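PDB 4PT1: odorant-binding protein 1d, which probably binds small hydrophobic odorant molecules and carries them as a secreted, all-helical protein. Local coordinates for residues E71-V76 with E83-V88; H89-I94 with Q108-S113; T21-T26 with K48-C53; G9-A14 with V56-L61. One frame throughout, in Å; residues are numbered along the deposited sequence.

Contact 1 of 4, residues E71-V76 with E83-V88; sequences EELENV and EGHRVV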
# COMPACT_ATOMS: atom_id res chain seq x y z
N GLU A 71 -10.20 9.29 -0.07
CA GLU A 71 -8.79 9.45 0.30
C GLU A 71 -7.89 8.53 -0.50
O GLU A 71 -6.80 8.91 -0.87
CB GLU A 71 -8.59 9.24 1.79
CG GLU A 71 -9.32 10.28 2.64
CD GLU A 71 -8.62 11.62 2.73
OE1 GLU A 71 -7.52 11.82 2.17
OE2 GLU A 71 -9.21 12.51 3.39
N GLU A 72 -8.35 7.32 -0.76
CA GLU A 72 -7.52 6.37 -1.50
C GLU A 72 -7.37 6.80 -2.95
O GLU A 72 -6.29 6.66 -3.53
CB GLU A 72 -8.05 4.95 -1.39
CG GLU A 72 -7.11 3.86 -1.90
CD GLU A 72 -5.92 3.56 -0.98
OE1 GLU A 72 -5.39 4.44 -0.26
OE2 GLU A 72 -5.47 2.41 -0.99
N LEU A 73 -8.44 7.34 -3.54
CA LEU A 73 -8.37 7.84 -4.91
C LEU A 73 -7.38 8.98 -4.99
O LEU A 73 -6.60 9.06 -5.93
CB LEU A 73 -9.75 8.28 -5.42
CG LEU A 73 -10.80 7.17 -5.57
CD1 LEU A 73 -12.18 7.74 -5.82
CD2 LEU A 73 -10.46 6.14 -6.64
N GLU A 74 -7.39 9.86 -3.99
CA GLU A 74 -6.37 10.90 -3.93
C GLU A 74 -4.95 10.33 -3.78
O GLU A 74 -3.98 10.91 -4.30
CB GLU A 74 -6.65 11.88 -2.79
CG GLU A 74 -7.82 12.82 -3.06
CD GLU A 74 -8.01 13.82 -1.94
OE1 GLU A 74 -7.07 14.63 -1.69
OE2 GLU A 74 -9.08 13.80 -1.29
N ASN A 75 -4.82 9.20 -3.08
CA ASN A 75 -3.51 8.53 -2.88
C ASN A 75 -2.89 7.93 -4.14
O ASN A 75 -1.70 7.62 -4.16
CB ASN A 75 -3.60 7.44 -1.80
CG ASN A 75 -3.77 8.00 -0.42
OD1 ASN A 75 -3.41 9.15 -0.18
ND2 ASN A 75 -4.36 7.21 0.51
N VAL A 76 -3.69 7.73 -5.18
CA VAL A 76 -3.15 7.18 -6.44
C VAL A 76 -2.19 8.19 -7.07
O VAL A 76 -2.56 9.35 -7.21
CB VAL A 76 -4.26 6.87 -7.46
CG1 VAL A 76 -3.67 6.38 -8.78
CG2 VAL A 76 -5.25 5.86 -6.88
N GLU A 83 -5.60 4.22 -14.52
CA GLU A 83 -5.43 2.79 -14.22
C GLU A 83 -5.57 2.50 -12.72
O GLU A 83 -6.17 1.50 -12.34
CB GLU A 83 -4.06 2.27 -14.70
CG GLU A 83 -3.64 2.73 -16.10
CD GLU A 83 -2.76 3.99 -16.07
OE1 GLU A 83 -3.25 5.06 -15.67
OE2 GLU A 83 -1.57 3.90 -16.47
N GLY A 84 -5.03 3.39 -11.88
CA GLY A 84 -5.09 3.23 -10.42
C GLY A 84 -6.48 3.44 -9.85
O GLY A 84 -6.89 2.72 -8.94
N HIS A 85 -7.20 4.43 -10.35
CA HIS A 85 -8.58 4.63 -9.94
C HIS A 85 -9.40 3.41 -10.27
O HIS A 85 -10.24 2.99 -9.48
CB HIS A 85 -9.19 5.83 -10.63
CG HIS A 85 -8.95 7.15 -9.91
ND1 HIS A 85 -7.79 7.44 -9.28
CD2 HIS A 85 -9.76 8.26 -9.77
CE1 HIS A 85 -7.86 8.68 -8.78
NE2 HIS A 85 -9.08 9.18 -9.07
N ARG A 86 -9.17 2.84 -11.45
CA ARG A 86 -9.91 1.63 -11.87
C ARG A 86 -9.71 0.52 -10.85
O ARG A 86 -10.66 -0.08 -10.37
CB ARG A 86 -9.45 1.18 -13.26
CG ARG A 86 -10.32 0.06 -13.84
CD ARG A 86 -9.82 -0.38 -15.21
NE ARG A 86 -9.65 0.75 -16.12
N VAL A 87 -8.46 0.27 -10.48
CA VAL A 87 -8.15 -0.69 -9.42
C VAL A 87 -8.81 -0.40 -8.06
O VAL A 87 -9.39 -1.28 -7.44
CB VAL A 87 -6.63 -0.80 -9.27
CG1 VAL A 87 -6.28 -1.56 -8.00
CG2 VAL A 87 -6.05 -1.46 -10.52
N VAL A 88 -8.74 0.86 -7.61
CA VAL A 88 -9.35 1.20 -6.34
C VAL A 88 -10.87 0.97 -6.34
O VAL A 88 -11.41 0.43 -5.37
CB VAL A 88 -9.03 2.65 -5.93
CG1 VAL A 88 -9.87 3.04 -4.71
CG2 VAL A 88 -7.55 2.79 -5.62

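Contact 2 of 4, residues H89-I94 with Q108-S113; sequences HSCKHI and QCYKQS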
# COMPACT_ATOMS: atom_id res chain seq x y z
N HIS A 89 -11.53 1.35 -7.43
CA HIS A 89 -12.98 1.19 -7.55
C HIS A 89 -13.35 -0.26 -7.56
O HIS A 89 -14.41 -0.63 -7.04
CB HIS A 89 -13.56 1.94 -8.76
CG HIS A 89 -13.71 3.43 -8.54
ND1 HIS A 89 -14.65 3.95 -7.73
CD2 HIS A 89 -13.03 4.51 -9.09
CE1 HIS A 89 -14.56 5.29 -7.73
NE2 HIS A 89 -13.56 5.63 -8.56
N SER A 90 -12.47 -1.10 -8.12
CA SER A 90 -12.76 -2.53 -8.19
C SER A 90 -12.61 -3.25 -6.83
O SER A 90 -13.11 -4.37 -6.66
CB SER A 90 -11.93 -3.21 -9.29
OG SER A 90 -10.57 -3.37 -8.94
N CYS A 91 -11.97 -2.59 -5.87
CA CYS A 91 -11.58 -3.20 -4.58
C CYS A 91 -12.18 -2.49 -3.36
O CYS A 91 -11.80 -2.76 -2.21
CB CYS A 91 -10.05 -3.22 -4.50
SG CYS A 91 -9.30 -4.31 -5.74
N LYS A 92 -13.12 -1.59 -3.62
CA LYS A 92 -13.63 -0.68 -2.60
C LYS A 92 -14.63 -1.30 -1.61
O LYS A 92 -15.02 -0.64 -0.64
CB LYS A 92 -14.26 0.57 -3.24
CG LYS A 92 -15.46 0.32 -4.15
CD LYS A 92 -15.92 1.63 -4.77
CE LYS A 92 -16.79 1.42 -6.00
NZ LYS A 92 -17.05 2.73 -6.64
N HIS A 93 -15.01 -2.56 -1.85
CA HIS A 93 -15.96 -3.28 -0.98
C HIS A 93 -15.34 -4.39 -0.16
O HIS A 93 -16.05 -5.19 0.45
CB HIS A 93 -17.11 -3.86 -1.82
CG HIS A 93 -17.92 -2.82 -2.55
ND1 HIS A 93 -18.45 -1.75 -1.92
CD2 HIS A 93 -18.29 -2.71 -3.88
CE1 HIS A 93 -19.11 -0.99 -2.82
NE2 HIS A 93 -19.01 -1.59 -4.02
N ILE A 94 -14.01 -4.44 -0.13
CA ILE A 94 -13.27 -5.43 0.64
C ILE A 94 -13.28 -4.95 2.09
O ILE A 94 -13.08 -3.76 2.38
CB ILE A 94 -11.82 -5.59 0.13
CG1 ILE A 94 -11.80 -6.06 -1.33
CG2 ILE A 94 -11.04 -6.60 0.98
CD1 ILE A 94 -12.16 -7.53 -1.51
N GLN A 108 -4.20 -7.27 -1.65
CA GLN A 108 -4.18 -8.44 -2.52
C GLN A 108 -5.22 -8.28 -3.64
O GLN A 108 -4.95 -8.71 -4.74
CB GLN A 108 -4.38 -9.74 -1.74
CG GLN A 108 -3.30 -10.03 -0.69
CD GLN A 108 -1.93 -9.45 -1.02
OE1 GLN A 108 -1.54 -8.40 -0.50
NE2 GLN A 108 -1.20 -10.13 -1.90
N CYS A 109 -6.37 -7.66 -3.36
CA CYS A 109 -7.33 -7.25 -4.41
C CYS A 109 -6.72 -6.28 -5.43
O CYS A 109 -6.95 -6.44 -6.63
CB CYS A 109 -8.62 -6.65 -3.83
SG CYS A 109 -9.85 -6.17 -5.08
N TYR A 110 -5.97 -5.27 -4.99
CA TYR A 110 -5.26 -4.44 -5.95
C TYR A 110 -4.33 -5.25 -6.87
O TYR A 110 -4.30 -5.03 -8.08
CB TYR A 110 -4.40 -3.38 -5.27
CG TYR A 110 -5.11 -2.33 -4.44
CD1 TYR A 110 -6.47 -2.07 -4.57
CD2 TYR A 110 -4.38 -1.55 -3.54
CE1 TYR A 110 -7.08 -1.09 -3.80
CE2 TYR A 110 -5.00 -0.57 -2.79
CZ TYR A 110 -6.35 -0.34 -2.93
OH TYR A 110 -6.96 0.63 -2.17
N LYS A 111 -3.55 -6.14 -6.26
CA LYS A 111 -2.68 -7.06 -6.97
C LYS A 111 -3.43 -7.91 -8.01
O LYS A 111 -2.98 -8.03 -9.14
CB LYS A 111 -1.93 -7.94 -5.96
CG LYS A 111 -1.00 -9.00 -6.53
CD LYS A 111 -0.06 -9.55 -5.45
CE LYS A 111 0.82 -10.67 -5.97
N GLN A 112 -4.58 -8.46 -7.61
CA GLN A 112 -5.46 -9.27 -8.50
C GLN A 112 -5.95 -8.43 -9.67
O GLN A 112 -5.91 -8.86 -10.81
CB GLN A 112 -6.69 -9.79 -7.70
CG GLN A 112 -7.78 -10.50 -8.52
CD GLN A 112 -9.10 -10.69 -7.77
OE1 GLN A 112 -10.12 -11.02 -8.38
NE2 GLN A 112 -9.08 -10.48 -6.45
N SER A 113 -6.44 -7.24 -9.35
CA SER A 113 -7.06 -6.35 -10.31
C SER A 113 -6.10 -5.95 -11.45
O SER A 113 -6.49 -5.97 -12.63
CB SER A 113 -7.57 -5.10 -9.58
OG SER A 113 -8.27 -4.26 -10.47

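Contact 3 of 4, residues T21-T26 with K48-C53; sequences TCRSST and KCYLKC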
# COMPACT_ATOMS: atom_id res chain seq x y z
N THR A 21 7.77 5.49 10.67
CA THR A 21 6.84 5.40 11.79
C THR A 21 6.17 4.02 11.79
O THR A 21 6.05 3.38 12.83
CB THR A 21 5.76 6.50 11.75
OG1 THR A 21 5.08 6.44 10.51
CG2 THR A 21 6.37 7.87 11.84
N CYS A 22 5.79 3.54 10.63
CA CYS A 22 5.05 2.27 10.57
C CYS A 22 5.89 1.02 10.83
O CYS A 22 5.40 0.03 11.41
CB CYS A 22 4.32 2.14 9.24
SG CYS A 22 2.94 3.31 9.09
N ARG A 23 7.13 1.03 10.36
CA ARG A 23 8.02 -0.10 10.63
C ARG A 23 8.38 -0.20 12.09
O ARG A 23 8.46 -1.29 12.63
CB ARG A 23 9.29 -0.04 9.79
CG ARG A 23 9.10 -0.68 8.43
CD ARG A 23 10.37 -1.33 7.93
NE ARG A 23 11.33 -0.32 7.52
CZ ARG A 23 12.64 -0.48 7.53
NH1 ARG A 23 13.19 -1.63 7.94
NH2 ARG A 23 13.42 0.52 7.13
N SER A 24 8.60 0.95 12.72
CA SER A 24 8.89 0.96 14.14
C SER A 24 7.68 0.48 14.95
O SER A 24 7.86 -0.26 15.89
CB SER A 24 9.41 2.32 14.62
OG SER A 24 8.41 3.30 14.76
N SER A 25 6.47 0.86 14.55
CA SER A 25 5.23 0.42 15.26
C SER A 25 4.94 -1.09 15.15
O SER A 25 4.61 -1.77 16.14
CB SER A 25 4.04 1.23 14.72
OG SER A 25 2.86 0.89 15.40
N THR A 26 5.10 -1.64 13.95
CA THR A 26 4.63 -2.98 13.63
C THR A 26 5.70 -4.06 13.84
O THR A 26 5.38 -5.25 14.01
CB THR A 26 4.18 -3.04 12.16
OG1 THR A 26 5.28 -2.63 11.32
CG2 THR A 26 2.95 -2.12 11.93
N LYS A 48 1.08 -7.38 7.52
CA LYS A 48 -0.30 -6.92 7.32
C LYS A 48 -0.59 -5.61 8.07
O LYS A 48 -1.22 -4.67 7.55
CB LYS A 48 -1.29 -8.00 7.74
CG LYS A 48 -1.05 -9.31 6.99
CD LYS A 48 -2.20 -10.27 7.17
CE LYS A 48 -1.89 -11.60 6.50
NZ LYS A 48 -2.81 -12.67 6.96
N CYS A 49 -0.12 -5.53 9.31
CA CYS A 49 -0.35 -4.34 10.11
C CYS A 49 0.49 -3.17 9.62
O CYS A 49 0.10 -2.03 9.77
CB CYS A 49 -0.12 -4.63 11.59
SG CYS A 49 -1.42 -5.68 12.32
N TYR A 50 1.62 -3.46 8.97
CA TYR A 50 2.40 -2.44 8.28
C TYR A 50 1.61 -1.81 7.11
O TYR A 50 1.56 -0.59 6.98
CB TYR A 50 3.71 -3.02 7.80
CG TYR A 50 4.55 -2.07 6.99
CD1 TYR A 50 5.39 -1.15 7.61
CD2 TYR A 50 4.52 -2.11 5.60
CE1 TYR A 50 6.17 -0.30 6.87
CE2 TYR A 50 5.30 -1.24 4.84
CZ TYR A 50 6.11 -0.34 5.48
OH TYR A 50 6.87 0.48 4.73
N LEU A 51 0.99 -2.64 6.25
CA LEU A 51 0.06 -2.15 5.21
C LEU A 51 -1.05 -1.29 5.82
O LEU A 51 -1.34 -0.18 5.33
CB LEU A 51 -0.56 -3.31 4.42
CG LEU A 51 0.43 -4.14 3.57
CD1 LEU A 51 -0.31 -5.29 2.89
CD2 LEU A 51 1.20 -3.30 2.55
N LYS A 52 -1.66 -1.81 6.88
CA LYS A 52 -2.70 -1.07 7.59
C LYS A 52 -2.18 0.28 8.07
O LYS A 52 -2.85 1.30 7.92
CB LYS A 52 -3.27 -1.93 8.75
CG LYS A 52 -4.30 -1.26 9.63
CD LYS A 52 -3.69 -0.64 10.87
CE LYS A 52 -4.79 -0.30 11.86
NZ LYS A 52 -4.20 0.34 13.05
N CYS A 53 -0.98 0.29 8.63
CA CYS A 53 -0.42 1.52 9.19
C CYS A 53 -0.22 2.58 8.11
O CYS A 53 -0.51 3.74 8.34
CB CYS A 53 0.90 1.21 9.90
SG CYS A 53 1.70 2.65 10.60

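Contact 4 of 4, residues G9-A14 with V56-L61; sequences GRIMDA and VEFNSL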
# COMPACT_ATOMS: atom_id res chain seq x y z
N GLY A 9 3.50 12.10 -6.16
CA GLY A 9 2.31 12.04 -5.29
C GLY A 9 2.65 11.98 -3.81
O GLY A 9 3.81 11.77 -3.44
N ARG A 10 1.64 12.17 -2.96
CA ARG A 10 1.86 12.31 -1.52
C ARG A 10 2.46 11.06 -0.87
O ARG A 10 3.30 11.17 0.02
CB ARG A 10 0.60 12.77 -0.78
CG ARG A 10 -0.63 11.86 -0.83
CD ARG A 10 -1.85 12.60 -0.28
NE ARG A 10 -3.01 11.73 -0.03
CZ ARG A 10 -4.16 12.13 0.52
NH1 ARG A 10 -4.33 13.39 0.90
NH2 ARG A 10 -5.16 11.25 0.70
N ILE A 11 2.06 9.87 -1.32
CA ILE A 11 2.60 8.64 -0.76
C ILE A 11 4.09 8.46 -1.12
O ILE A 11 4.92 8.15 -0.27
CB ILE A 11 1.80 7.40 -1.21
CG1 ILE A 11 0.38 7.46 -0.63
CG2 ILE A 11 2.49 6.13 -0.75
CD1 ILE A 11 -0.40 6.17 -0.82
N MET A 12 4.43 8.69 -2.38
CA MET A 12 5.82 8.56 -2.77
C MET A 12 6.68 9.63 -2.09
O MET A 12 7.79 9.32 -1.61
CB MET A 12 5.98 8.60 -4.29
CG MET A 12 5.43 7.35 -4.98
SD MET A 12 6.27 5.84 -4.47
CE MET A 12 5.10 4.58 -4.99
N ASP A 13 6.16 10.86 -2.03
CA ASP A 13 6.86 11.99 -1.36
C ASP A 13 7.23 11.66 0.08
O ASP A 13 8.33 12.02 0.54
CB ASP A 13 5.98 13.26 -1.33
CG ASP A 13 5.99 14.04 -2.65
OD1 ASP A 13 6.93 13.89 -3.46
OD2 ASP A 13 5.03 14.83 -2.86
N ALA A 14 6.33 11.00 0.79
CA ALA A 14 6.49 10.74 2.22
C ALA A 14 6.78 9.28 2.54
O ALA A 14 6.64 8.88 3.68
CB ALA A 14 5.27 11.23 2.97
N VAL A 56 -3.57 4.06 7.24
CA VAL A 56 -4.04 4.97 8.31
C VAL A 56 -3.33 6.30 8.20
O VAL A 56 -3.94 7.35 8.30
CB VAL A 56 -3.85 4.38 9.72
CG1 VAL A 56 -4.18 5.43 10.77
CG2 VAL A 56 -4.73 3.15 9.91
N GLU A 57 -2.03 6.26 7.95
CA GLU A 57 -1.24 7.49 7.84
C GLU A 57 -1.65 8.31 6.59
O GLU A 57 -1.55 9.55 6.58
CB GLU A 57 0.24 7.16 7.83
CG GLU A 57 0.75 6.61 9.15
CD GLU A 57 0.73 7.63 10.27
OE1 GLU A 57 1.32 8.72 10.10
OE2 GLU A 57 0.14 7.33 11.32
N PHE A 58 -2.15 7.64 5.55
CA PHE A 58 -2.65 8.35 4.36
C PHE A 58 -4.18 8.40 4.26
O PHE A 58 -4.75 8.52 3.17
CB PHE A 58 -2.04 7.76 3.08
CG PHE A 58 -0.55 7.95 3.00
CD1 PHE A 58 -0.01 9.23 2.89
CD2 PHE A 58 0.31 6.86 3.04
CE1 PHE A 58 1.37 9.41 2.83
CE2 PHE A 58 1.69 7.03 2.97
CZ PHE A 58 2.21 8.31 2.86
N ASN A 59 -4.85 8.31 5.41
CA ASN A 59 -6.29 8.61 5.53
C ASN A 59 -7.27 7.68 4.80
O ASN A 59 -8.47 7.96 4.80
CB ASN A 59 -6.57 10.05 5.08
CG ASN A 59 -5.63 11.05 5.69
OD1 ASN A 59 -4.82 11.67 4.98
ND2 ASN A 59 -5.71 11.21 7.02
N SER A 60 -6.77 6.59 4.22
CA SER A 60 -7.61 5.65 3.46
C SER A 60 -8.15 4.52 4.31
O SER A 60 -8.97 3.73 3.84
CB SER A 60 -6.87 5.07 2.25
OG SER A 60 -5.59 4.54 2.58
N LEU A 61 -7.67 4.42 5.55
CA LEU A 61 -8.24 3.50 6.52
C LEU A 61 -8.27 4.15 7.91
O LEU A 61 -7.37 4.91 8.29
CB LEU A 61 -7.44 2.18 6.53
CG LEU A 61 -8.13 0.92 7.04
CD1 LEU A 61 -9.03 0.31 5.97
CD2 LEU A 61 -7.11 -0.12 7.51

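Contact 1 of 4, residues E71-V76 with E83-V88
Helix 69-75 and helix 81-90 form a helical hairpin, and L73 and V76 on the first arm meet G84, H85 and V88 on the second. The two short axes run antiparallel, 151° apart, and approach to 9.5 Å. L73 carries much of the contact through its CD2 branch. This methyl sits over the middle of the H85 imidazole, 3.8 Å from the ring centroid and 13° off the ring normal, a CH-pi contact; the same methyl touches V88 CG1 at 3.7 Å. The L73 and H85 side chains cross at about a right angle. With CG beside its backbone N (chi1 -87°), H85 turns one ring face to L73 CD2, and CE1 comes to 3.1 Å from L73 O, a carbonyl that also accepts a hydrogen bond from K81 NZ. V76, which follows N75, uses both methyls: CG1 rests 3.8 Å from G84 CA, whereas CG2 reaches H85 ND1 and V88 CG2. Because G84 lacks a side chain, V76 can pack directly on the backbone of helix 81-90. In this PBP/GOBP fold G84 lies about 4 Å, nearest atoms, from a bound 2-(2-methoxyethoxy)ethanol. E72 adds its aliphatic part, with CG 3.9 Å from V88 CG2. Its bent chain sends the carboxylate past the apolar contact, where N75 ND2 donates to OE1 at 3.1 Å, almost straight and within the amide plane. E72 OE2 is hydrogen-bonded to Y110 OH, so a buried carboxylate has a partner on each oxygen.

Contact 2 of 4, residues H89-I94 with Q108-S113
The Y110 ring is approached by C91: CB comes to its CE1 atom at 3.7 Å, at a slant, while SG lies at the ring edge, 5.1 Å from the centroid and 77° off the normal, a cysteine sulfur-aromatic contact. V87, V88 and F67 also touch the Y110 side chain, and H107 meets its ring with the planes inclined. Two other flat groups belong to the 89-94 segment itself: K92 lays CG over one face of H93 and brings CE to the edge of H89, where NZ bonds to ND1 close to the ring plane. The link between the segments is the C91-C109 disulfide, which joins the fourth and sixth of the six cysteines in the pattern of classical insect odorant-binding proteins. It ties the chain at the C-terminal part of helix 81-90 to the C-terminal part of helix 99-113. The S-S bond has a chi3 of -85°, a left-handed twist. C109 SG stands anti to its backbone N (chi1 -178°), which points it across to the other segment. C91 to I94 form a type I beta turn, and I94 CG1 packs on C109 CB at 4.1 Å. At the serine end S90 OG hydrogen-bonds V87 O and sits 2.9 Å from S113 OG.

Contact 3 of 4, residues T21-T26 with K48-C53
C22 and C53 are joined directly by a disulfide, with SG-SG 2.1 Å and a left-handed chi3 of -78°. Beside it, the Y50 ring leans on helix 15-26: CD1 lies 3.8 Å from C22 CB, and CE1 comes to 3.3 Å from R23 CG. R23 and Y50 run alongside, pointing the same way. T26 presses CG2 onto the backbone of the other helix, 3.5 Å from both Y50 N and C49 C, while its OG1 lies at the edge of the Y50 ring. The short axes cross at 142° with 9.1 Å between them, so this is an antiparallel helix pair stapled by the first-to-third cysteine link of the classical six-cysteine odorant-binding fold. In the next shell, T26 OG1 donates to C22 O at 2.7 Å; T26 N reaches the same oxygen from the opposite face of the carbonyl plane. The OG1 bond holds the hydroxyl between backbone N and carbonyl carbon (chi1 57°), leaving CG2 against helix 45-57. D19 OD1 holds both R23 NE, in a salt bridge, and Y50 OH, in a hydrogen bond. Farther out, L33 and V28 touch both R23 and Y50, and C49 is bonded to C100 on helix 99-113.

Contact 4 of 4, residues G9-A14 with V56-L61
The CH-pi contact joins I11 and F58: I11 CG1 lies over the centre of the phenyl ring, 3.7 Å from its centroid and only 8° off the normal. The two side chains cross at a slant, and with I11 CG1 set beside its backbone N (chi1 -65°), CG2 and CD1 lie on the same side of the ring but beyond its rim, near CE2 and CD2.

Plain apolar packing completes the grip on F58. The ring tip, CZ, reaches the backbone of the short helix 10-13, 3.7 Å from I11 CA, and A14 CB meets the same CZ at the ring edge, 4.2 Å away. V18 of helix 15-26 packs on F58 as well. In the fold, this wedges the exit of helix 45-57 against the N-terminal helical turn, and I11 also touches F125, a residue of the pocket that holds 2-(2-methoxyethoxy)ethanol.

The backbone ends helix 45-57 with a Schellman motif: S60 N bonds to M55 O, N59 N bonds to V56 O at 3.2 Å, and N59 takes the C-prime place with a phi of 66°. F58, the residue before N59, points its CB toward segment 9-14.

Polar contacts between the segments are loose. R10, extended from CG to NE, brings NH2 to 3.7 Å from F58 O, while N59 OD1 lies over one face of the guanidinium at 4.3 Å from NH2. Its firm partners are on helix 69-75: NE on N75 OD1 and NH2 in a salt bridge with E71 OE1. F58 O in turn accepts from N75 ND2.

Along the chain, the 9-14 and 56-61 segments of contact 4 bracket both halves of contact 3, and contacts 1 and 2 follow in series. Contacts 1 and 2 share helix 81-90, with centres about 10 Å apart; contacts 3 and 4 share helix 45-57, about 13 Å apart. Contact 4 also touches contact 1, centres about 12 Å apart, through helix 69-75. Contact 3 lies across the centre of the chain from contacts 1 and 2, with centres about 21 and 20 Å away. Two disulfides thus fix opposite sides of one compact helical domain, while contact 4 joins the side of contact 3 to contact 1, which adjoins contact 2. All four contacts lie within about 5 Å, nearest atoms, of bound 2-(2-methoxyethoxy)ethanol.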